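Local coordinates for lyase/mutase (Burkholderia cenocepacia, PDB 4LSB), which belongs to the lyase/mutase enzymes of the phosphoenolpyruvate phosphomutase family, folds as a TIM barrel and binds a magnesium ion, at residues B[106-111]-B[149-154]; B[113-118]-B[155-160]; B[215-220]-B[229-234]; B[196-201]-B[205-210]; B[133-138]-B[168-173]. All blocks are in the same frame, centred on the assembly; numbering follows the deposited sequence.

Contact 1: residues B[106-111]-B[149-154]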
# COMPACT_ATOMS: atom_id res chain seq x y z
N THR B 106 14.63 -26.51 7.81
CA THR B 106 13.84 -25.62 7.07
C THR B 106 14.10 -24.16 7.53
O THR B 106 14.24 -23.25 6.71
CB THR B 106 12.34 -25.92 7.24
OG1 THR B 106 12.10 -27.27 6.82
CG2 THR B 106 11.55 -24.96 6.40
N VAL B 107 14.05 -23.98 8.83
CA VAL B 107 14.41 -22.72 9.46
C VAL B 107 15.79 -22.23 8.96
O VAL B 107 15.94 -21.08 8.49
CB VAL B 107 14.41 -22.90 10.99
CG1 VAL B 107 15.02 -21.66 11.68
CG2 VAL B 107 12.99 -23.18 11.47
N ALA B 108 16.78 -23.13 9.00
CA ALA B 108 18.11 -22.77 8.52
C ALA B 108 18.09 -22.32 7.05
O ALA B 108 18.68 -21.32 6.71
CB ALA B 108 19.09 -23.91 8.70
N GLU B 109 17.42 -23.07 6.19
CA GLU B 109 17.31 -22.69 4.79
C GLU B 109 16.61 -21.33 4.64
O GLU B 109 17.04 -20.48 3.88
CB GLU B 109 16.56 -23.75 4.00
CG GLU B 109 16.38 -23.43 2.53
CD GLU B 109 17.67 -23.45 1.70
OE1 GLU B 109 18.77 -23.74 2.25
OE2 GLU B 109 17.59 -23.16 0.48
N THR B 110 15.55 -21.13 5.41
CA THR B 110 14.87 -19.84 5.38
C THR B 110 15.82 -18.66 5.71
O THR B 110 15.81 -17.60 5.04
CB THR B 110 13.64 -19.87 6.31
OG1 THR B 110 12.67 -20.76 5.77
CG2 THR B 110 13.01 -18.50 6.40
N ILE B 111 16.65 -18.83 6.73
CA ILE B 111 17.64 -17.81 7.06
C ILE B 111 18.59 -17.55 5.87
O ILE B 111 18.86 -16.41 5.50
CB ILE B 111 18.50 -18.18 8.30
CG1 ILE B 111 17.66 -18.21 9.57
CG2 ILE B 111 19.69 -17.22 8.44
CD1 ILE B 111 16.98 -16.87 9.91
N VAL B 149 20.75 -19.93 14.07
CA VAL B 149 21.99 -19.30 14.46
C VAL B 149 23.16 -19.82 13.63
O VAL B 149 24.03 -19.05 13.19
CB VAL B 149 22.23 -19.54 15.97
CG1 VAL B 149 23.71 -19.33 16.36
CG2 VAL B 149 21.31 -18.65 16.78
N ASP B 150 23.22 -21.13 13.43
CA ASP B 150 24.30 -21.70 12.64
C ASP B 150 24.29 -21.19 11.21
O ASP B 150 25.35 -20.89 10.64
CB ASP B 150 24.26 -23.22 12.60
CG ASP B 150 24.60 -23.85 13.93
OD1 ASP B 150 25.29 -23.20 14.77
OD2 ASP B 150 24.16 -24.99 14.14
N ALA B 151 23.11 -21.09 10.60
CA ALA B 151 23.00 -20.48 9.30
C ALA B 151 23.46 -19.03 9.33
O ALA B 151 24.15 -18.57 8.43
CB ALA B 151 21.58 -20.54 8.80
N ALA B 152 22.98 -18.28 10.31
CA ALA B 152 23.36 -16.86 10.48
C ALA B 152 24.86 -16.72 10.59
O ALA B 152 25.45 -15.93 9.87
CB ALA B 152 22.66 -16.25 11.69
N ARG B 153 25.50 -17.56 11.41
CA ARG B 153 26.97 -17.43 11.61
C ARG B 153 27.82 -17.89 10.40
O ARG B 153 28.99 -17.51 10.29
CB ARG B 153 27.44 -18.17 12.90
CG ARG B 153 26.74 -17.75 14.20
CD ARG B 153 26.75 -16.22 14.49
NE ARG B 153 25.64 -15.89 15.40
CZ ARG B 153 24.68 -14.97 15.22
NH1 ARG B 153 24.64 -14.12 14.18
NH2 ARG B 153 23.74 -14.89 16.14
N ALA B 154 27.22 -18.65 9.49
CA ALA B 154 27.90 -19.04 8.27
C ALA B 154 27.90 -17.96 7.21
O ALA B 154 28.52 -18.13 6.19
CB ALA B 154 27.31 -20.34 7.71

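Contact 2: residues B[113-118]-B[155-160]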
# COMPACT_ATOMS: atom_id res chain seq x y z
N LEU B 113 18.11 -18.10 2.65
CA LEU B 113 17.33 -17.45 1.60
C LEU B 113 17.02 -15.98 1.90
O LEU B 113 16.98 -15.14 1.00
CB LEU B 113 16.04 -18.23 1.34
CG LEU B 113 16.25 -19.61 0.69
CD1 LEU B 113 14.97 -20.42 0.75
CD2 LEU B 113 16.80 -19.49 -0.73
N ALA B 114 16.76 -15.68 3.16
CA ALA B 114 16.40 -14.32 3.53
C ALA B 114 17.63 -13.45 3.36
O ALA B 114 17.55 -12.36 2.86
CB ALA B 114 15.90 -14.24 4.95
N ALA B 115 18.80 -13.99 3.71
CA ALA B 115 20.03 -13.24 3.51
C ALA B 115 20.30 -13.03 2.03
O ALA B 115 20.67 -11.93 1.60
CB ALA B 115 21.22 -13.94 4.20
N GLU B 116 20.06 -14.07 1.23
CA GLU B 116 20.28 -14.00 -0.19
C GLU B 116 19.38 -12.90 -0.77
O GLU B 116 19.82 -12.14 -1.63
CB GLU B 116 20.02 -15.38 -0.79
CG GLU B 116 20.41 -15.60 -2.23
CD GLU B 116 20.20 -17.08 -2.61
OE1 GLU B 116 21.21 -17.83 -2.63
OE2 GLU B 116 19.03 -17.51 -2.84
N ALA B 117 18.16 -12.75 -0.23
CA ALA B 117 17.25 -11.68 -0.64
C ALA B 117 17.64 -10.30 -0.18
O ALA B 117 17.03 -9.30 -0.60
CB ALA B 117 15.83 -11.99 -0.19
N GLY B 118 18.65 -10.20 0.69
CA GLY B 118 19.23 -8.96 1.08
C GLY B 118 19.03 -8.51 2.51
O GLY B 118 19.54 -7.47 2.93
N LEU B 155 27.18 -16.85 7.42
CA LEU B 155 27.14 -15.81 6.43
C LEU B 155 28.38 -14.96 6.58
O LEU B 155 28.95 -14.92 7.68
CB LEU B 155 25.90 -14.91 6.63
CG LEU B 155 24.53 -15.60 6.45
CD1 LEU B 155 23.42 -14.69 6.93
CD2 LEU B 155 24.29 -16.05 5.02
N PRO B 156 28.76 -14.26 5.51
CA PRO B 156 30.03 -13.47 5.56
C PRO B 156 29.87 -12.04 6.13
O PRO B 156 30.71 -11.16 5.88
CB PRO B 156 30.45 -13.42 4.09
CG PRO B 156 29.17 -13.46 3.34
CD PRO B 156 28.24 -14.35 4.14
N PHE B 157 28.80 -11.82 6.86
CA PHE B 157 28.53 -10.54 7.53
C PHE B 157 27.68 -10.87 8.74
O PHE B 157 27.15 -11.98 8.82
CB PHE B 157 27.78 -9.56 6.62
CG PHE B 157 26.58 -10.15 5.97
CD1 PHE B 157 25.37 -10.27 6.66
CD2 PHE B 157 26.65 -10.62 4.68
CE1 PHE B 157 24.26 -10.83 6.05
CE2 PHE B 157 25.55 -11.17 4.08
CZ PHE B 157 24.35 -11.29 4.76
N PRO B 158 27.58 -9.93 9.70
CA PRO B 158 26.84 -10.27 10.90
C PRO B 158 25.33 -10.22 10.65
O PRO B 158 24.77 -9.18 10.29
CB PRO B 158 27.26 -9.18 11.90
CG PRO B 158 27.98 -8.14 11.14
CD PRO B 158 28.39 -8.71 9.81
N PHE B 159 24.67 -11.34 10.82
CA PHE B 159 23.21 -11.42 10.63
C PHE B 159 22.59 -11.36 12.01
O PHE B 159 22.97 -12.13 12.90
CB PHE B 159 22.83 -12.69 9.89
CG PHE B 159 21.34 -12.84 9.61
CD1 PHE B 159 20.47 -13.31 10.58
CD2 PHE B 159 20.83 -12.53 8.36
CE1 PHE B 159 19.14 -13.44 10.31
CE2 PHE B 159 19.51 -12.65 8.10
CZ PHE B 159 18.65 -13.11 9.08
N THR B 160 21.70 -10.39 12.21
CA THR B 160 21.08 -10.18 13.52
C THR B 160 19.81 -10.98 13.63
O THR B 160 18.78 -10.63 13.01
CB THR B 160 20.78 -8.71 13.78
OG1 THR B 160 22.01 -7.99 13.78
CG2 THR B 160 20.08 -8.54 15.13

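Contact 3: residues B[215-220]-B[229-234]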
# COMPACT_ATOMS: atom_id res chain seq x y z
N VAL B 215 16.62 -6.66 23.69
CA VAL B 215 15.20 -7.05 23.62
C VAL B 215 14.44 -6.09 22.70
O VAL B 215 14.65 -4.87 22.76
CB VAL B 215 14.58 -7.12 25.03
CG1 VAL B 215 13.05 -7.24 25.00
CG2 VAL B 215 15.21 -8.27 25.80
N ASN B 216 13.59 -6.65 21.83
CA ASN B 216 12.67 -5.85 21.01
C ASN B 216 11.32 -5.94 21.68
O ASN B 216 10.91 -7.02 22.11
CB ASN B 216 12.57 -6.48 19.60
CG ASN B 216 11.60 -5.77 18.67
OD1 ASN B 216 12.02 -5.02 17.83
ND2 ASN B 216 10.29 -6.07 18.76
N VAL B 217 10.63 -4.80 21.75
CA VAL B 217 9.25 -4.73 22.22
C VAL B 217 8.42 -4.11 21.09
O VAL B 217 8.88 -3.17 20.42
CB VAL B 217 9.15 -3.83 23.47
CG1 VAL B 217 7.72 -3.44 23.74
CG2 VAL B 217 9.78 -4.57 24.65
N VAL B 218 7.24 -4.68 20.84
CA VAL B 218 6.34 -4.13 19.81
C VAL B 218 5.29 -3.27 20.50
O VAL B 218 4.82 -3.61 21.57
CB VAL B 218 5.66 -5.22 18.94
CG1 VAL B 218 4.79 -6.15 19.76
CG2 VAL B 218 4.85 -4.57 17.83
N MET B 219 4.99 -2.15 19.87
CA MET B 219 4.01 -1.25 20.35
C MET B 219 2.85 -1.20 19.35
O MET B 219 3.07 -1.19 18.14
CB MET B 219 4.60 0.14 20.59
CG MET B 219 5.29 0.22 21.92
SD MET B 219 4.11 0.25 23.28
CE MET B 219 4.76 -1.05 24.31
N GLY B 220 1.64 -1.17 19.92
CA GLY B 220 0.41 -0.97 19.16
C GLY B 220 -0.31 -2.23 18.71
O GLY B 220 -1.24 -2.16 17.88
N ASP B 229 11.24 6.51 25.15
CA ASP B 229 12.01 6.86 26.32
C ASP B 229 11.62 5.98 27.52
O ASP B 229 12.51 5.54 28.25
CB ASP B 229 11.84 8.36 26.65
CG ASP B 229 12.52 8.75 27.93
OD1 ASP B 229 13.73 8.63 27.98
OD2 ASP B 229 11.83 9.21 28.88
N GLU B 230 10.31 5.73 27.72
CA GLU B 230 9.87 4.84 28.81
C GLU B 230 10.45 3.48 28.56
O GLU B 230 10.93 2.84 29.47
CB GLU B 230 8.33 4.76 28.95
CG GLU B 230 7.74 6.03 29.55
CD GLU B 230 6.22 6.14 29.41
OE1 GLU B 230 5.64 5.87 28.33
OE2 GLU B 230 5.59 6.54 30.40
N LEU B 231 10.40 3.01 27.32
CA LEU B 231 10.93 1.67 27.03
C LEU B 231 12.43 1.60 27.24
O LEU B 231 12.92 0.61 27.81
CB LEU B 231 10.49 1.18 25.62
CG LEU B 231 8.96 0.96 25.54
CD1 LEU B 231 8.42 1.04 24.14
CD2 LEU B 231 8.63 -0.36 26.11
N ALA B 232 13.16 2.64 26.86
CA ALA B 232 14.58 2.68 27.11
C ALA B 232 14.88 2.57 28.63
O ALA B 232 15.80 1.87 29.05
CB ALA B 232 15.19 3.95 26.50
N ALA B 233 14.07 3.23 29.46
CA ALA B 233 14.25 3.21 30.91
C ALA B 233 13.96 1.83 31.52
O ALA B 233 14.47 1.49 32.59
CB ALA B 233 13.34 4.25 31.55
N LEU B 234 13.11 1.05 30.83
CA LEU B 234 12.85 -0.35 31.18
C LEU B 234 13.93 -1.31 30.60
O LEU B 234 13.88 -2.53 30.78
CB LEU B 234 11.46 -0.72 30.71
CG LEU B 234 10.33 0.13 31.25
CD1 LEU B 234 9.04 -0.11 30.50
CD2 LEU B 234 10.13 -0.16 32.73

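Contact 4: residues B[196-201]-B[205-210]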
# COMPACT_ATOMS: atom_id res chain seq x y z
N PRO B 196 6.17 -10.89 21.73
CA PRO B 196 5.08 -9.99 21.41
C PRO B 196 3.89 -10.24 22.34
O PRO B 196 3.66 -11.37 22.77
CB PRO B 196 4.76 -10.30 19.95
CG PRO B 196 5.34 -11.64 19.71
CD PRO B 196 6.46 -11.81 20.62
N GLY B 197 3.19 -9.17 22.70
CA GLY B 197 2.11 -9.32 23.70
C GLY B 197 2.40 -8.94 25.13
O GLY B 197 1.48 -8.63 25.86
N ILE B 198 3.66 -8.96 25.55
CA ILE B 198 4.05 -8.37 26.83
C ILE B 198 4.09 -6.83 26.73
O ILE B 198 4.91 -6.24 26.01
CB ILE B 198 5.39 -8.89 27.35
CG1 ILE B 198 5.42 -10.41 27.32
CG2 ILE B 198 5.63 -8.40 28.77
CD1 ILE B 198 6.56 -10.99 28.12
N THR B 199 3.16 -6.18 27.44
CA THR B 199 2.97 -4.74 27.35
C THR B 199 3.17 -4.03 28.68
O THR B 199 3.34 -2.82 28.69
CB THR B 199 1.55 -4.38 26.82
OG1 THR B 199 0.58 -5.15 27.54
CG2 THR B 199 1.40 -4.73 25.33
N ASP B 200 3.13 -4.78 29.79
CA ASP B 200 3.19 -4.17 31.12
C ASP B 200 4.63 -3.75 31.41
O ASP B 200 5.59 -4.49 31.17
CB ASP B 200 2.64 -5.15 32.16
CG ASP B 200 2.86 -4.68 33.55
OD1 ASP B 200 2.01 -3.90 34.01
OD2 ASP B 200 3.89 -5.02 34.17
N ALA B 201 4.78 -2.53 31.91
CA ALA B 201 6.12 -1.98 32.12
C ALA B 201 6.95 -2.87 33.05
O ALA B 201 8.14 -3.09 32.80
CB ALA B 201 6.07 -0.57 32.67
N ALA B 205 10.43 -4.83 32.10
CA ALA B 205 11.70 -4.64 32.81
C ALA B 205 12.28 -5.96 33.33
O ALA B 205 13.48 -6.14 33.39
CB ALA B 205 11.53 -3.68 33.94
N ALA B 206 11.42 -6.87 33.74
CA ALA B 206 11.85 -8.21 34.18
C ALA B 206 12.42 -9.03 33.04
O ALA B 206 13.34 -9.80 33.23
CB ALA B 206 10.69 -8.95 34.80
N VAL B 207 11.78 -8.94 31.89
CA VAL B 207 12.35 -9.55 30.66
C VAL B 207 13.75 -9.01 30.34
O VAL B 207 14.66 -9.80 30.16
CB VAL B 207 11.45 -9.35 29.42
CG1 VAL B 207 12.09 -9.96 28.20
CG2 VAL B 207 10.14 -10.06 29.65
N THR B 208 13.91 -7.70 30.30
CA THR B 208 15.21 -7.15 29.87
C THR B 208 16.29 -7.48 30.91
O THR B 208 17.46 -7.75 30.56
CB THR B 208 15.12 -5.63 29.65
OG1 THR B 208 14.85 -4.95 30.89
CG2 THR B 208 13.99 -5.26 28.68
N ARG B 209 15.94 -7.40 32.19
CA ARG B 209 16.93 -7.76 33.23
C ARG B 209 17.40 -9.22 33.14
O ARG B 209 18.61 -9.52 33.22
CB ARG B 209 16.37 -7.48 34.65
CG ARG B 209 17.46 -7.26 35.71
CD ARG B 209 16.84 -6.98 37.10
NE ARG B 209 16.14 -8.20 37.47
CZ ARG B 209 16.72 -9.26 38.05
NH1 ARG B 209 17.99 -9.22 38.45
NH2 ARG B 209 16.00 -10.34 38.27
N ALA B 210 16.45 -10.13 33.02
CA ALA B 210 16.77 -11.56 32.91
C ALA B 210 17.49 -11.93 31.61
O ALA B 210 18.32 -12.81 31.60
CB ALA B 210 15.51 -12.41 32.99

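Contact 5: residues B[133-138]-B[168-173]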
# COMPACT_ATOMS: atom_id res chain seq x y z
N THR B 133 -1.53 -27.58 19.59
CA THR B 133 -0.26 -27.34 20.26
C THR B 133 0.37 -26.07 19.67
O THR B 133 1.24 -26.17 18.78
CB THR B 133 0.68 -28.52 20.02
OG1 THR B 133 0.04 -29.73 20.44
CG2 THR B 133 1.99 -28.35 20.79
N PRO B 134 -0.06 -24.88 20.16
CA PRO B 134 0.19 -23.62 19.39
C PRO B 134 1.64 -23.14 19.47
O PRO B 134 2.03 -22.28 18.67
CB PRO B 134 -0.76 -22.61 20.05
CG PRO B 134 -1.01 -23.16 21.43
CD PRO B 134 -0.55 -24.59 21.51
N ILE B 135 2.40 -23.69 20.40
CA ILE B 135 3.79 -23.27 20.64
C ILE B 135 4.64 -24.53 20.62
O ILE B 135 4.28 -25.51 21.26
CB ILE B 135 3.98 -22.58 22.02
CG1 ILE B 135 3.06 -21.38 22.17
CG2 ILE B 135 5.43 -22.17 22.24
CD1 ILE B 135 3.43 -20.14 21.36
N TYR B 136 5.75 -24.51 19.89
CA TYR B 136 6.67 -25.65 19.86
C TYR B 136 7.16 -25.99 21.27
O TYR B 136 7.39 -25.10 22.08
CB TYR B 136 7.92 -25.42 18.96
CG TYR B 136 7.63 -25.29 17.49
CD1 TYR B 136 7.41 -26.42 16.68
CD2 TYR B 136 7.58 -24.05 16.91
CE1 TYR B 136 7.13 -26.27 15.33
CE2 TYR B 136 7.31 -23.90 15.57
CZ TYR B 136 7.09 -24.99 14.78
OH TYR B 136 6.79 -24.76 13.46
N ALA B 137 7.38 -27.28 21.54
CA ALA B 137 8.04 -27.68 22.79
C ALA B 137 9.43 -27.02 22.94
O ALA B 137 10.14 -26.80 21.95
CB ALA B 137 8.14 -29.20 22.87
N ARG B 138 9.82 -26.74 24.17
CA ARG B 138 11.10 -26.08 24.48
C ARG B 138 12.30 -26.66 23.75
O ARG B 138 13.15 -25.93 23.23
CB ARG B 138 11.37 -26.13 26.00
CG ARG B 138 12.65 -25.46 26.53
CD ARG B 138 12.44 -23.98 26.93
NE ARG B 138 11.89 -23.75 28.29
CZ ARG B 138 12.62 -23.67 29.41
NH1 ARG B 138 13.95 -23.81 29.37
NH2 ARG B 138 12.05 -23.44 30.58
N TYR B 168 2.35 -15.12 24.58
CA TYR B 168 1.32 -14.15 24.94
C TYR B 168 0.32 -13.92 23.83
O TYR B 168 -0.74 -13.34 24.09
CB TYR B 168 1.94 -12.79 25.36
CG TYR B 168 2.41 -12.74 26.80
CD1 TYR B 168 3.44 -13.57 27.27
CD2 TYR B 168 1.84 -11.84 27.69
CE1 TYR B 168 3.87 -13.50 28.58
CE2 TYR B 168 2.26 -11.76 29.01
CZ TYR B 168 3.26 -12.58 29.46
OH TYR B 168 3.64 -12.48 30.75
N LEU B 169 0.64 -14.32 22.60
CA LEU B 169 -0.34 -14.24 21.51
C LEU B 169 -1.24 -15.49 21.41
O LEU B 169 -2.19 -15.49 20.62
CB LEU B 169 0.32 -13.96 20.17
CG LEU B 169 1.29 -12.77 20.07
CD1 LEU B 169 1.79 -12.68 18.63
CD2 LEU B 169 0.68 -11.44 20.48
N HIS B 170 -0.98 -16.53 22.19
CA HIS B 170 -1.75 -17.77 22.11
C HIS B 170 -2.29 -18.22 23.48
O HIS B 170 -2.23 -19.39 23.86
CB HIS B 170 -0.91 -18.87 21.44
CG HIS B 170 -0.56 -18.58 20.02
ND1 HIS B 170 0.53 -17.80 19.66
CD2 HIS B 170 -1.18 -18.91 18.86
CE1 HIS B 170 0.57 -17.68 18.35
NE2 HIS B 170 -0.45 -18.34 17.83
N GLY B 171 -2.78 -17.27 24.26
CA GLY B 171 -3.35 -17.56 25.57
C GLY B 171 -2.48 -18.04 26.71
O GLY B 171 -3.00 -18.27 27.81
N ARG B 172 -1.17 -18.20 26.49
CA ARG B 172 -0.23 -18.52 27.58
C ARG B 172 0.49 -17.24 28.06
O ARG B 172 1.68 -17.02 27.78
CB ARG B 172 0.79 -19.56 27.09
N ARG B 173 -0.22 -16.38 28.76
CA ARG B 173 0.38 -15.17 29.30
C ARG B 173 1.17 -15.50 30.56
O ARG B 173 0.90 -14.98 31.62
CB ARG B 173 -0.69 -14.10 29.58
CG ARG B 173 -1.46 -13.68 28.34
CD ARG B 173 -2.53 -12.67 28.68
NE ARG B 173 -1.89 -11.45 29.17
CZ ARG B 173 -1.42 -10.48 28.39
NH1 ARG B 173 -1.54 -10.55 27.07
NH2 ARG B 173 -0.84 -9.44 28.95

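Contact 1: residues B[106-111]-B[149-154]
A151 and A152 press against A108 and I111 where two successive outer helices of the TIM barrel, 104-116 and 138-153, lie side by side. They run in nearly the same direction: the short segments cross at -29° and their axes come within 8.4 Å. This is the usual packing of neighbouring helices round a barrel of parallel strands, here with strand 121-125 linking one to the next. Along 149-154, V149 turns its side chain from helix 104-116 to the sheet, where it packs on L161. Two residues on, A151 faces the other helix and makes the largest contribution of the two segments. Its CB sits in a shallow notch between A108 and I111, 3.8 Å from I111 CG2 and 4.2 Å from A108 CB. The backbone takes part as well, since A108 O lies 3.7 Å from A151 CB. With only a methyl group on either side, A108 and A151 bring their CA atoms to 5.5 Å. A152 borders the contact with its backbone N, while its CB packs on F159 in the following loop. R153 has already swung out of the interface, and its guanidinium is held by a salt bridge to D191 and by the backbone oxygens of G189 and F159. No hydrogen bond joins the two segments. In I111, chi1 of -66° leaves CG1 beside the backbone N and puts CG2 anti to it, which brings that methyl to A151 CB and to the start of A152, with I111 CG2 3.9 Å from A152 N.

Contact 2: residues B[113-118]-B[155-160]
With chi1 at -64°, L155 sets its CG opposite the carbonyl carbon and opens its two methyls on A115, while F157, with CG between its backbone N and carbonyl carbon (chi1 50°), directs its ring to the same methyl. F159 adds its ring from farther along the loop. Three side chains of the 155-160 loop therefore converge on one small knob. A115 CB lies 3.6 Å from L155 CD1 and 3.8 Å from L155 CD2, caught across the fork of the leucine. F157 offers the far end of its ring, so that A115 CB approaches at the edge and close to the ring plane, 4.1 Å from F157 CZ. On F159 the methyl comes obliquely, 4.4 Å from A115 CB to F159 CD2. In the TIM barrel this places the C-terminal end of helix 104-116 over the loop that leads from helix 138-153 into strand 160-164, at the end of the barrel where strands begin. The strand itself is fixed to its neighbour by backbone bonds from T160 to V120 and G122. Helix 104-116 finishes in a Schellman motif: G118 has a positive phi of 113°, and G118 N bonds to A115 O at 2.8 Å. That same A115 oxygen also receives a bond from Q15 NE2 of helix 14-25. Q15 and A19 of this helix also pack on the F157 side chain.

Contact 3: residues B[215-220]-B[229-234]
V217 and L231 are the residues nearest across a strand and the helix that follows it, with 8.2 Å between V217 CA and L231 CA. Residues 215-218 form an extended strand, and M219 keeps the same extended backbone before G220, with a positive phi, bends the chain away. Residues 229-233 are helical, and L234 ends that helix. V217 and M219, two positions apart, both point at the helix, whereas V218 between them points away from it and packs on Y194 and S240. From the helix a single side chain answers both. L231, its CG anti to the carbonyl carbon (chi1 -66°), reaches toward the strand and divides its two methyls between the strand residues. L231 CD2 meets V217 CG1 at 4.0 Å, where the two side chains cross obliquely. L231 CD1 meets M219 CG at 3.9 Å, the leucine and methionine reaching toward each other tip to tip. A chi1 of -82° puts that M219 CG opposite the carbonyl carbon, and the chain beyond it bends at chi2 and chi3. No polar bond joins the segments, and all three side chains are buried. L231 is enclosed further by I204 of helix 201-211, L226 and V239, while M219 also packs on F266 of the second subunit, so that the edge of this small core reaches the dimer interface. Strand 215-218, helix 228-233 and the parallel strand 238-240, bonded to V215 and V217 through their backbones, form a beta-alpha-beta unit, the repeating element of the TIM barrel, with L231 of the helix packed on V217 and V239 of the two strands.

Contact 4: residues B[196-201]-B[205-210]
This is a local, partly buried contact at the start of helix 201-211, where the loop leaving strand 192-194 runs into it. It combines the first i to i+4 bond of the helix with a single side-chain contact from loop to helix, I198 on V207. In the helix, A205 N donates to A201 O over 3.0 Å. The bond is nearly straight, with an angle of 164° at the hydrogen. A205 CB lies beside the same oxygen, 3.6 Å from A201 O. D200 stands just before, at the N-cap, and its OD2 receives a bond from E203 N, so the opening turn is held by both main chain and side chain. Such a strand-loop-helix passage, entered at the C-terminal end of a parallel strand, is the standard connection of a TIM barrel. The apolar point lies farther along the helix. I198 stretches its chain out to the terminal methyl (chi2 -166°) and places I198 CD1 4.0 Å from V207 CG2, the V207 branch anti to its carbonyl carbon. Both side chains are buried, and helix 175-187 borders them, with L175 on I198 and I179 and L182 on V207. The Y168 ring packs on I198 too. On another side of helix 201-211, T208 OG1 is hydrogen-bonded to L234 O.

Contact 5: residues B[133-138]-B[168-173]
H170 meets P134 and I135 across a surface contact between two loops of the TIM barrel, one following strand 121-125 and the other following strand 160-164. Both therefore lie at the C-terminal end of the strands, the end that carries the active site in this fold, and the H170 side chain is about 9 Å from the bound magnesium ion. The touching itself is van der Waals packing. P134 presents CB, 3.9 Å from H170 CD2 and 4.0 Å from H170 CB. I135 starts out pointing elsewhere, but its bent chain (chi2 -73°) brings the terminal methyl round to the ring, 4.1 Å from I135 CD1 to H170 ND1. Both approach the imidazole obliquely.

No hydrogen bond crosses between the loops; each is tied to its surroundings. H170 ND1 is bonded to E166 O, which should limit the rotation of the ring. In the other loop, Y136 OH is bonded to D102 OD1 and N98 ND2, and Y136 O to R181 NH2 of helix 175-187.

Flat groups pack in both loops: R144 makes a cation-pi contact with the Y136 ring, and 168-173 doubles back. R173 CA rests 3.7 Å above the plane of the Y168 ring, over its centre. The R173 guanidinium turns its face to the edge of that ring, with NH2 in the ring plane and Y168 CD2 3.6 Å above the guanidinium plane, over its centre.

Overall arrangement
Following the chain from the N terminus, helix 104-116 opens contacts 1 and 2, and the 133-138 loop opens contact 5 before either closes. Contact 1 closes at 149-154, contact 2 directly after at 155-160, and contact 5 at 168-173, so the three cross one another. Contacts 1 and 2, centres 9 Å apart, tie helix 104-116 to helix 138-153 and the loop after it, whereas contact 5 joins loops at the C-terminal end of the strands. Contact 4 then ties a loop to helix 201-211, and contact 3, in series, strand 215-218 to helix 228-233; these two adjoin through L234. P196 and G197 pack on Y168, joining contacts 4 and 5.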